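PDB 4RGY: esterase from uncultured bacterium FLS12, which hydrolyses esters as a low-temperature-active alkaline esterase, probably through the serine-histidine-acid chemistry of the alpha/beta-hydrolase clan. Local coordinates for residues A[82-87]-A[93-98]; A[8-11]-A[16-19]; A[99-104]-A[140-145]. All blocks are in the same frame, centred on the assembly; numbering follows the deposited sequence.

Interaction 1: residues A[82-87]-A[93-98]; sequences HRSFYT and LQYWTF
His82 and Tyr95 are joined by a short, nearly straight hydrogen bond: ND1 of His82 lies 2.6 Å from OH of Tyr95 at an angle of 172°. The phenol oxygen arrives in the plane of the imidazole, at its edge, while the two rings stand almost perpendicular, planes at 88° and rims facing each other. A second, weak bond runs from N of Tyr95 to O of Thr87, 3.3 Å long and bent, at the point where the loop 82-87 meets the first turn of helix 95-110. Between these two anchors Ser84 lies over one face of the Tyr95 ring, its CB 3.3 Å from CD2. The hydroxyl of Ser84, set between its backbone N and carbonyl carbon (chi1 66°), closes an ST turn by accepting from N of Tyr86, at 3.2 Å, and also bonds to Val81 O. Thr87 OG1 donates a hydrogen bond to O of Phe85, 2.8 Å away, from above the carbonyl plane. Farther out, O of Tyr86 touches the edge of the Trp96 indole, 3.5 Å from CE3, and is hydrogen-bonded to Lys134. The Tyr86 ring packs on Ile99 of helix 95-110, and its OH bonds to His50 O. A phenylalanine in place of Tyr95 would probably keep the packing under Ser84 but leave ND1 of His82 without its phenol partner and the imidazole freer to turn. The His82 ring also meets His82 of the second subunit; the short bond thus probably helps fix the rotation of a ring that faces its counterpart across the interface, while the Tyr86 side chain reaches the probable nucleophile elbow.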
loop_
_atom_site.group_PDB
_atom_site.type_symbol
_atom_site.label_atom_id
_atom_site.label_comp_id
_atom_site.label_asym_id
_atom_site.label_seq_id
_atom_site.Cartn_x
_atom_site.Cartn_y
_atom_site.Cartn_z
ATOM N N HIS A 82 14.007 4.844 -10.690
ATOM C CA HIS A 82 14.818 5.844 -9.995
ATOM C C HIS A 82 15.289 6.930 -10.968
ATOM O O HIS A 82 14.537 7.283 -11.877
ATOM C CB HIS A 82 15.939 5.146 -9.228
ATOM C CG HIS A 82 15.423 4.065 -8.335
ATOM N ND1 HIS A 82 15.988 2.809 -8.271
ATOM C CD2 HIS A 82 14.346 4.035 -7.512
ATOM C CE1 HIS A 82 15.297 2.063 -7.428
ATOM N NE2 HIS A 82 14.294 2.783 -6.956
ATOM N N ARG A 83 16.494 7.471 -10.804
ATOM C CA ARG A 83 16.950 8.559 -11.667
ATOM C C ARG A 83 17.923 8.030 -12.722
ATOM O O ARG A 83 19.022 8.557 -12.899
ATOM C CB ARG A 83 17.582 9.685 -10.840
ATOM C CG ARG A 83 16.616 10.371 -9.871
ATOM C CD ARG A 83 17.340 11.395 -8.997
ATOM N NE ARG A 83 18.004 12.406 -9.819
ATOM C CZ ARG A 83 17.452 13.566 -10.170
ATOM N NH1 ARG A 83 16.234 13.891 -9.742
ATOM N NH2 ARG A 83 18.129 14.414 -10.936
ATOM N N SER A 84 17.499 6.995 -13.441
ATOM C CA SER A 84 18.401 6.240 -14.311
ATOM C C SER A 84 18.294 6.541 -15.799
ATOM O O SER A 84 19.114 6.070 -16.577
ATOM C CB SER A 84 18.105 4.764 -14.152
ATOM O OG SER A 84 16.814 4.470 -14.649
ATOM N N PHE A 85 17.284 7.300 -16.202
ATOM C CA PHE A 85 17.030 7.489 -17.622
ATOM C C PHE A 85 16.901 6.154 -18.378
ATOM O O PHE A 85 17.232 6.077 -19.556
ATOM C CB PHE A 85 18.085 8.417 -18.267
ATOM C CG PHE A 85 17.624 9.832 -18.392
ATOM C CD1 PHE A 85 17.700 10.702 -17.310
ATOM C CD2 PHE A 85 17.067 10.287 -19.578
ATOM C CE1 PHE A 85 17.240 11.998 -17.416
ATOM C CE2 PHE A 85 16.610 11.590 -19.693
ATOM C CZ PHE A 85 16.704 12.444 -18.612
ATOM N N TYR A 86 16.386 5.120 -17.714
ATOM C CA TYR A 86 16.111 3.851 -18.405
ATOM C C TYR A 86 17.380 3.320 -19.073
ATOM O O TYR A 86 17.345 2.776 -20.175
ATOM C CB TYR A 86 14.943 4.038 -19.405
ATOM C CG TYR A 86 13.703 4.501 -18.669
ATOM C CD1 TYR A 86 12.819 3.590 -18.109
ATOM C CD2 TYR A 86 13.446 5.857 -18.483
ATOM C CE1 TYR A 86 11.707 4.005 -17.394
ATOM C CE2 TYR A 86 12.331 6.286 -17.770
ATOM C CZ TYR A 86 11.469 5.351 -17.226
ATOM O OH TYR A 86 10.377 5.739 -16.490
ATOM N N THR A 87 18.500 3.468 -18.371
ATOM C CA THR A 87 19.819 3.150 -18.912
ATOM C C THR A 87 20.557 2.130 -18.036
ATOM O O THR A 87 20.420 2.148 -16.806
ATOM C CB THR A 87 20.652 4.449 -19.019
ATOM O OG1 THR A 87 19.963 5.376 -19.867
ATOM C CG2 THR A 87 22.049 4.201 -19.596
ATOM N N LEU A 93 23.049 0.882 -11.528
ATOM C CA LEU A 93 22.426 -0.405 -11.770
ATOM C C LEU A 93 21.939 -0.527 -13.202
ATOM O O LEU A 93 21.882 0.459 -13.961
ATOM C CB LEU A 93 21.267 -0.628 -10.800
ATOM C CG LEU A 93 21.643 -0.470 -9.322
ATOM C CD1 LEU A 93 20.420 -0.658 -8.414
ATOM C CD2 LEU A 93 22.743 -1.448 -8.943
ATOM N N GLN A 94 21.564 -1.745 -13.561
ATOM C CA GLN A 94 21.230 -2.073 -14.939
ATOM C C GLN A 94 19.759 -1.835 -15.246
ATOM O O GLN A 94 18.998 -2.774 -15.480
ATOM C CB GLN A 94 21.627 -3.522 -15.232
ATOM C CG GLN A 94 23.126 -3.776 -15.085
ATOM C CD GLN A 94 23.951 -3.148 -16.195
ATOM O OE1 GLN A 94 24.435 -2.019 -16.071
ATOM N NE2 GLN A 94 24.122 -3.884 -17.287
ATOM N N TYR A 95 19.366 -0.563 -15.269
ATOM C CA TYR A 95 17.954 -0.214 -15.433
ATOM C C TYR A 95 17.382 -0.438 -16.840
ATOM O O TYR A 95 16.183 -0.624 -16.987
ATOM C CB TYR A 95 17.699 1.219 -14.984
ATOM C CG TYR A 95 17.815 1.426 -13.487
ATOM C CD1 TYR A 95 16.734 1.203 -12.651
ATOM C CD2 TYR A 95 19.006 1.866 -12.927
ATOM C CE1 TYR A 95 16.843 1.410 -11.279
ATOM C CE2 TYR A 95 19.121 2.080 -11.579
ATOM C CZ TYR A 95 18.037 1.858 -10.767
ATOM O OH TYR A 95 18.175 2.073 -9.413
ATOM N N TRP A 96 18.232 -0.418 -17.865
ATOM C CA TRP A 96 17.777 -0.758 -19.216
ATOM C C TRP A 96 17.489 -2.249 -19.352
ATOM O O TRP A 96 16.447 -2.637 -19.895
ATOM C CB TRP A 96 18.815 -0.356 -20.258
ATOM C CG TRP A 96 18.538 -0.940 -21.625
ATOM C CD1 TRP A 96 19.272 -1.903 -22.261
ATOM C CD2 TRP A 96 17.474 -0.583 -22.529
ATOM N NE1 TRP A 96 18.731 -2.171 -23.498
ATOM C CE2 TRP A 96 17.630 -1.380 -23.688
ATOM C CE3 TRP A 96 16.394 0.309 -22.461
ATOM C CZ2 TRP A 96 16.760 -1.295 -24.779
ATOM C CZ3 TRP A 96 15.536 0.399 -23.550
ATOM C CH2 TRP A 96 15.724 -0.404 -24.693
ATOM N N THR A 97 18.386 -3.090 -18.844
ATOM C CA THR A 97 18.129 -4.519 -18.891
ATOM C C THR A 97 16.893 -4.837 -18.043
ATOM O O THR A 97 16.077 -5.692 -18.397
ATOM C CB THR A 97 19.368 -5.327 -18.460
ATOM O OG1 THR A 97 20.412 -5.099 -19.417
ATOM C CG2 THR A 97 19.074 -6.823 -18.417
ATOM N N PHE A 98 16.733 -4.117 -16.936
ATOM C CA PHE A 98 15.542 -4.265 -16.117
ATOM C C PHE A 98 14.280 -3.901 -16.904
ATOM O O PHE A 98 13.342 -4.705 -17.003
ATOM C CB PHE A 98 15.663 -3.382 -14.867
ATOM C CG PHE A 98 14.402 -3.310 -14.049
ATOM C CD1 PHE A 98 13.924 -4.433 -13.370
ATOM C CD2 PHE A 98 13.696 -2.115 -13.948
ATOM C CE1 PHE A 98 12.767 -4.368 -12.611
ATOM C CE2 PHE A 98 12.538 -2.042 -13.184
ATOM C CZ PHE A 98 12.074 -3.171 -12.515
#

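Interaction 2: residues A[8-11]-A[16-19]; sequences DFFS and LSTS
The Phe10 ring carries the carbonyl O of Leu16 over one face, while OG of Ser17 sits in its plane at the edge, 3.6 Å from CD1. Phe9 points to the other side of the sheet, alongside Thr18, whose CG2 makes an off-centre CH-pi contact 4.1 Å from the Phe9 ring centroid. With CG lodged between its backbone N and carbonyl carbon (chi1 64°), the Phe9 ring also comes within 3.7 Å of the Ser19 backbone, measured from CE1 to C. The segments are the paired strand ends of a beta hairpin, antiparallel and twisted, with Phe9-Thr18 and Ser11-Leu16 as hydrogen-bonded pairs. N of Thr18 reaches O of Phe9 at 2.9 Å in a nearly linear bond, 173° at the hydrogen. On the face of Phe10 and Ser17, OG of Ser19 donates to OD1 of Asp8 at 2.6 Å, meeting it nearly along the C-O axis and tying the two side chains of a non-hydrogen-bonded pair. Behind Phe9 stand Leu106 and Phe110 of helix 95-110. Phe10 stacks on His1 of the third subunit, and Asp8 pairs antiparallel with a strand of that subunit, extending the sheet across the interface.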
loop_
_atom_site.group_PDB
_atom_site.type_symbol
_atom_site.label_atom_id
_atom_site.label_comp_id
_atom_site.label_asym_id
_atom_site.label_seq_id
_atom_site.Cartn_x
_atom_site.Cartn_y
_atom_site.Cartn_z
ATOM N N ASP A 8 5.277 -5.452 -4.469
ATOM C CA ASP A 8 6.623 -5.359 -3.928
ATOM C C ASP A 8 7.339 -6.669 -4.222
ATOM O O ASP A 8 7.015 -7.712 -3.646
ATOM C CB ASP A 8 6.578 -5.082 -2.429
ATOM C CG ASP A 8 5.859 -3.800 -2.110
ATOM O OD1 ASP A 8 6.110 -2.805 -2.811
ATOM O OD2 ASP A 8 5.026 -3.793 -1.178
ATOM N N PHE A 9 8.326 -6.609 -5.115
ATOM C CA PHE A 9 8.939 -7.805 -5.672
ATOM C C PHE A 9 10.446 -7.618 -5.752
ATOM O O PHE A 9 10.958 -6.521 -5.543
ATOM C CB PHE A 9 8.380 -8.079 -7.078
ATOM C CG PHE A 9 8.708 -6.999 -8.071
ATOM C CD1 PHE A 9 7.905 -5.871 -8.184
ATOM C CD2 PHE A 9 9.825 -7.103 -8.886
ATOM C CE1 PHE A 9 8.220 -4.864 -9.090
ATOM C CE2 PHE A 9 10.147 -6.101 -9.795
ATOM C CZ PHE A 9 9.338 -4.981 -9.891
ATOM N N PHE A 10 11.158 -8.694 -6.064
ATOM C CA PHE A 10 12.606 -8.624 -6.157
ATOM C C PHE A 10 13.077 -8.605 -7.596
ATOM O O PHE A 10 12.652 -9.438 -8.408
ATOM C CB PHE A 10 13.263 -9.803 -5.419
ATOM C CG PHE A 10 14.753 -9.662 -5.284
ATOM C CD1 PHE A 10 15.286 -8.860 -4.289
ATOM C CD2 PHE A 10 15.615 -10.314 -6.155
ATOM C CE1 PHE A 10 16.651 -8.705 -4.157
ATOM C CE2 PHE A 10 16.988 -10.170 -6.029
ATOM C CZ PHE A 10 17.504 -9.367 -5.019
ATOM N N SER A 11 13.962 -7.662 -7.911
ATOM C CA SER A 11 14.600 -7.637 -9.219
ATOM C C SER A 11 15.988 -8.261 -9.142
ATOM O O SER A 11 16.883 -7.741 -8.466
ATOM C CB SER A 11 14.713 -6.212 -9.762
ATOM O OG SER A 11 15.583 -6.203 -10.884
ATOM N N LEU A 16 17.745 -5.868 -6.246
ATOM C CA LEU A 16 17.039 -4.920 -5.388
ATOM C C LEU A 16 15.558 -5.220 -5.276
ATOM O O LEU A 16 14.878 -5.464 -6.288
ATOM C CB LEU A 16 17.238 -3.496 -5.917
ATOM C CG LEU A 16 16.646 -2.328 -5.123
ATOM C CD1 LEU A 16 17.281 -2.228 -3.753
ATOM C CD2 LEU A 16 16.858 -1.030 -5.894
ATOM N N SER A 17 15.058 -5.157 -4.047
ATOM C CA SER A 17 13.626 -5.191 -3.770
ATOM C C SER A 17 13.043 -3.858 -4.195
ATOM O O SER A 17 13.545 -2.793 -3.805
ATOM C CB SER A 17 13.380 -5.383 -2.278
ATOM O OG SER A 17 13.761 -6.680 -1.857
ATOM N N THR A 18 11.997 -3.901 -5.008
ATOM C CA THR A 18 11.439 -2.677 -5.554
ATOM C C THR A 18 9.931 -2.850 -5.726
ATOM O O THR A 18 9.352 -3.821 -5.232
ATOM C CB THR A 18 12.200 -2.292 -6.853
ATOM O OG1 THR A 18 11.767 -1.006 -7.319
ATOM C CG2 THR A 18 11.980 -3.353 -7.922
ATOM N N SER A 19 9.287 -1.892 -6.386
ATOM C CA SER A 19 7.837 -1.877 -6.453
ATOM C C SER A 19 7.335 -1.464 -7.820
ATOM O O SER A 19 8.033 -0.769 -8.551
ATOM C CB SER A 19 7.280 -0.895 -5.423
ATOM O OG SER A 19 7.692 -1.266 -4.124
#

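Interaction 3: residues A[99-104]-A[140-145]; sequences ISEELP and PERFAA
Glu101 OE2 takes both terminal nitrogens of Arg142 in a salt bridge: NH1 donates to it at 3.1 Å and NH2, in a weak bond, at 3.0 Å. The oxygen lies at the edge of the guanidinium, close to its plane, and NH1 meets it on the syn side. The two flat groups are nevertheless nearly perpendicular, 88° apart, and OE1 stands back, 3.8 Å from NH1 and NH2 alike. Arg142 reaches across with its chain extended from CG to NE, whereas Glu101 bends at chi2 (-72°), which swings its carboxylate back from a CB that points away from the loop. The bridge joins two parts of the alpha/beta-hydrolase fold distant in sequence: helix 95-110, with a wider pi-type turn at 99-102, and the loop from helix 127-138 into strand 145-149. On the loop side Glu141 adds a second negative charge: its OE2, also hydrogen-bonded to His139, lies 3.6 Å from NE of Arg142, a long, purely electrostatic approach from off the guanidinium plane with no N-H aimed at it. Next along the loop Phe143 packs on Thr120 and Val122 of strand 120-125, while the Ser100 hydroxyl bonds to Trp96 O.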
loop_
_atom_site.group_PDB
_atom_site.type_symbol
_atom_site.label_atom_id
_atom_site.label_comp_id
_atom_site.label_asym_id
_atom_site.label_seq_id
_atom_site.Cartn_x
_atom_site.Cartn_y
_atom_site.Cartn_z
ATOM N N ILE A 99 14.232 -2.693 -17.461
ATOM C CA ILE A 99 12.996 -2.245 -18.091
ATOM C C ILE A 99 12.679 -3.008 -19.384
ATOM O O ILE A 99 11.509 -3.232 -19.709
ATOM C CB ILE A 99 12.970 -0.707 -18.315
ATOM C CG1 ILE A 99 11.538 -0.208 -18.519
ATOM C CG2 ILE A 99 13.870 -0.290 -19.491
ATOM C CD1 ILE A 99 10.658 -0.311 -17.287
ATOM N N SER A 100 13.714 -3.424 -20.111
ATOM C CA SER A 100 13.500 -4.023 -21.431
ATOM C C SER A 100 13.373 -5.544 -21.402
ATOM O O SER A 100 12.844 -6.139 -22.344
ATOM C CB SER A 100 14.627 -3.622 -22.390
ATOM O OG SER A 100 15.865 -4.198 -21.996
ATOM N N GLU A 101 13.851 -6.174 -20.330
ATOM C CA GLU A 101 13.862 -7.634 -20.254
ATOM C C GLU A 101 13.137 -8.167 -19.018
ATOM O O GLU A 101 12.112 -8.848 -19.125
ATOM C CB GLU A 101 15.299 -8.168 -20.294
ATOM C CG GLU A 101 16.127 -7.720 -21.502
ATOM C CD GLU A 101 15.701 -8.391 -22.791
ATOM O OE1 GLU A 101 14.997 -9.421 -22.723
ATOM O OE2 GLU A 101 16.069 -7.889 -23.874
ATOM N N GLU A 102 13.672 -7.865 -17.837
ATOM C CA GLU A 102 13.163 -8.482 -16.619
ATOM C C GLU A 102 11.770 -8.017 -16.220
ATOM O O GLU A 102 10.915 -8.821 -15.840
ATOM C CB GLU A 102 14.117 -8.271 -15.452
ATOM C CG GLU A 102 13.778 -9.177 -14.277
ATOM C CD GLU A 102 14.568 -8.865 -13.034
ATOM O OE1 GLU A 102 14.920 -7.691 -12.823
ATOM O OE2 GLU A 102 14.825 -9.805 -12.254
ATOM N N LEU A 103 11.540 -6.715 -16.285
ATOM C CA LEU A 103 10.278 -6.171 -15.812
ATOM C C LEU A 103 9.071 -6.690 -16.588
ATOM O O LEU A 103 8.104 -7.131 -15.966
ATOM C CB LEU A 103 10.326 -4.651 -15.806
ATOM C CG LEU A 103 9.178 -3.898 -15.167
ATOM C CD1 LEU A 103 9.826 -2.669 -14.862
ATOM C CD2 LEU A 103 8.033 -3.630 -16.108
ATOM N N PRO A 104 9.110 -6.661 -17.936
ATOM C CA PRO A 104 7.969 -7.234 -18.656
ATOM C C PRO A 104 7.795 -8.723 -18.360
ATOM O O PRO A 104 6.661 -9.191 -18.230
ATOM C CB PRO A 104 8.326 -7.005 -20.127
ATOM C CG PRO A 104 9.301 -5.877 -20.107
ATOM C CD PRO A 104 10.086 -6.045 -18.857
ATOM N N PRO A 140 11.717 -2.776 -31.864
ATOM C CA PRO A 140 10.477 -2.563 -32.614
ATOM C C PRO A 140 9.692 -3.857 -32.798
ATOM O O PRO A 140 8.497 -3.808 -33.083
ATOM C CB PRO A 140 10.979 -2.039 -33.965
ATOM C CG PRO A 140 12.348 -2.569 -34.090
ATOM C CD PRO A 140 12.911 -2.560 -32.701
ATOM N N GLU A 141 10.356 -4.996 -32.623
ATOM C CA GLU A 141 9.695 -6.288 -32.739
ATOM C C GLU A 141 8.849 -6.630 -31.504
ATOM O O GLU A 141 8.073 -7.587 -31.533
ATOM C CB GLU A 141 10.716 -7.399 -33.013
ATOM C CG GLU A 141 11.547 -7.846 -31.803
ATOM C CD GLU A 141 12.707 -6.908 -31.454
ATOM O OE1 GLU A 141 12.983 -5.959 -32.224
ATOM O OE2 GLU A 141 13.362 -7.138 -30.408
ATOM N N ARG A 142 8.998 -5.853 -30.429
ATOM C CA ARG A 142 8.275 -6.117 -29.173
ATOM C C ARG A 142 7.123 -5.153 -28.871
ATOM O O ARG A 142 6.292 -5.431 -28.000
ATOM C CB ARG A 142 9.244 -6.094 -27.992
ATOM C CG ARG A 142 10.372 -7.089 -28.098
ATOM C CD ARG A 142 11.256 -7.023 -26.859
ATOM N NE ARG A 142 12.428 -7.879 -26.997
ATOM C CZ ARG A 142 13.486 -7.832 -26.194
ATOM N NH1 ARG A 142 14.511 -8.652 -26.399
ATOM N NH2 ARG A 142 13.528 -6.962 -25.197
ATOM N N PHE A 143 7.066 -4.031 -29.580
ATOM C CA PHE A 143 6.078 -2.992 -29.296
ATOM C C PHE A 143 5.288 -2.594 -30.527
ATOM O O PHE A 143 5.856 -2.255 -31.560
ATOM C CB PHE A 143 6.749 -1.754 -28.690
ATOM C CG PHE A 143 7.402 -2.020 -27.373
ATOM C CD1 PHE A 143 6.646 -2.005 -26.206
ATOM C CD2 PHE A 143 8.754 -2.321 -27.293
ATOM C CE1 PHE A 143 7.233 -2.269 -24.972
ATOM C CE2 PHE A 143 9.348 -2.588 -26.064
ATOM C CZ PHE A 143 8.581 -2.567 -24.899
ATOM N N ALA A 144 3.972 -2.624 -30.410
ATOM C CA ALA A 144 3.115 -2.179 -31.501
ATOM C C ALA A 144 3.088 -0.657 -31.575
ATOM O O ALA A 144 2.758 -0.088 -32.619
ATOM C CB ALA A 144 1.715 -2.717 -31.304
ATOM N N ALA A 145 3.414 0.000 -30.463
ATOM C CA ALA A 145 3.328 1.457 -30.380
ATOM C C ALA A 145 4.177 1.974 -29.229
ATOM O O ALA A 145 4.308 1.302 -28.199
ATOM C CB ALA A 145 1.888 1.897 -30.204
#

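Helix 95-110 connects the three sites. Interaction 1 holds its first turn and interaction 3 its next, joined by a probable backbone hydrogen bond from Leu103 N to Phe98 O (2.8 Å); their centres are about 14 Å apart. The hairpin of interaction 2 leans on the same helix: Ser11 OG lies 2.5 Å from Glu102 OE1, a probable hydrogen bond, and CZ of Phe9 is 4.2 Å from CZ of Phe98. Leu16 CD2 packs 3.8 Å from His82 CE1, and interactions 1 and 2 both touch the second subunit. Interaction 1 approaches the presumed catalytic centre through Tyr86, which touches the probable nucleophile elbow; Tyr86 CD1 also packs 4.0 Å from Ile99 CG1 in interaction 3.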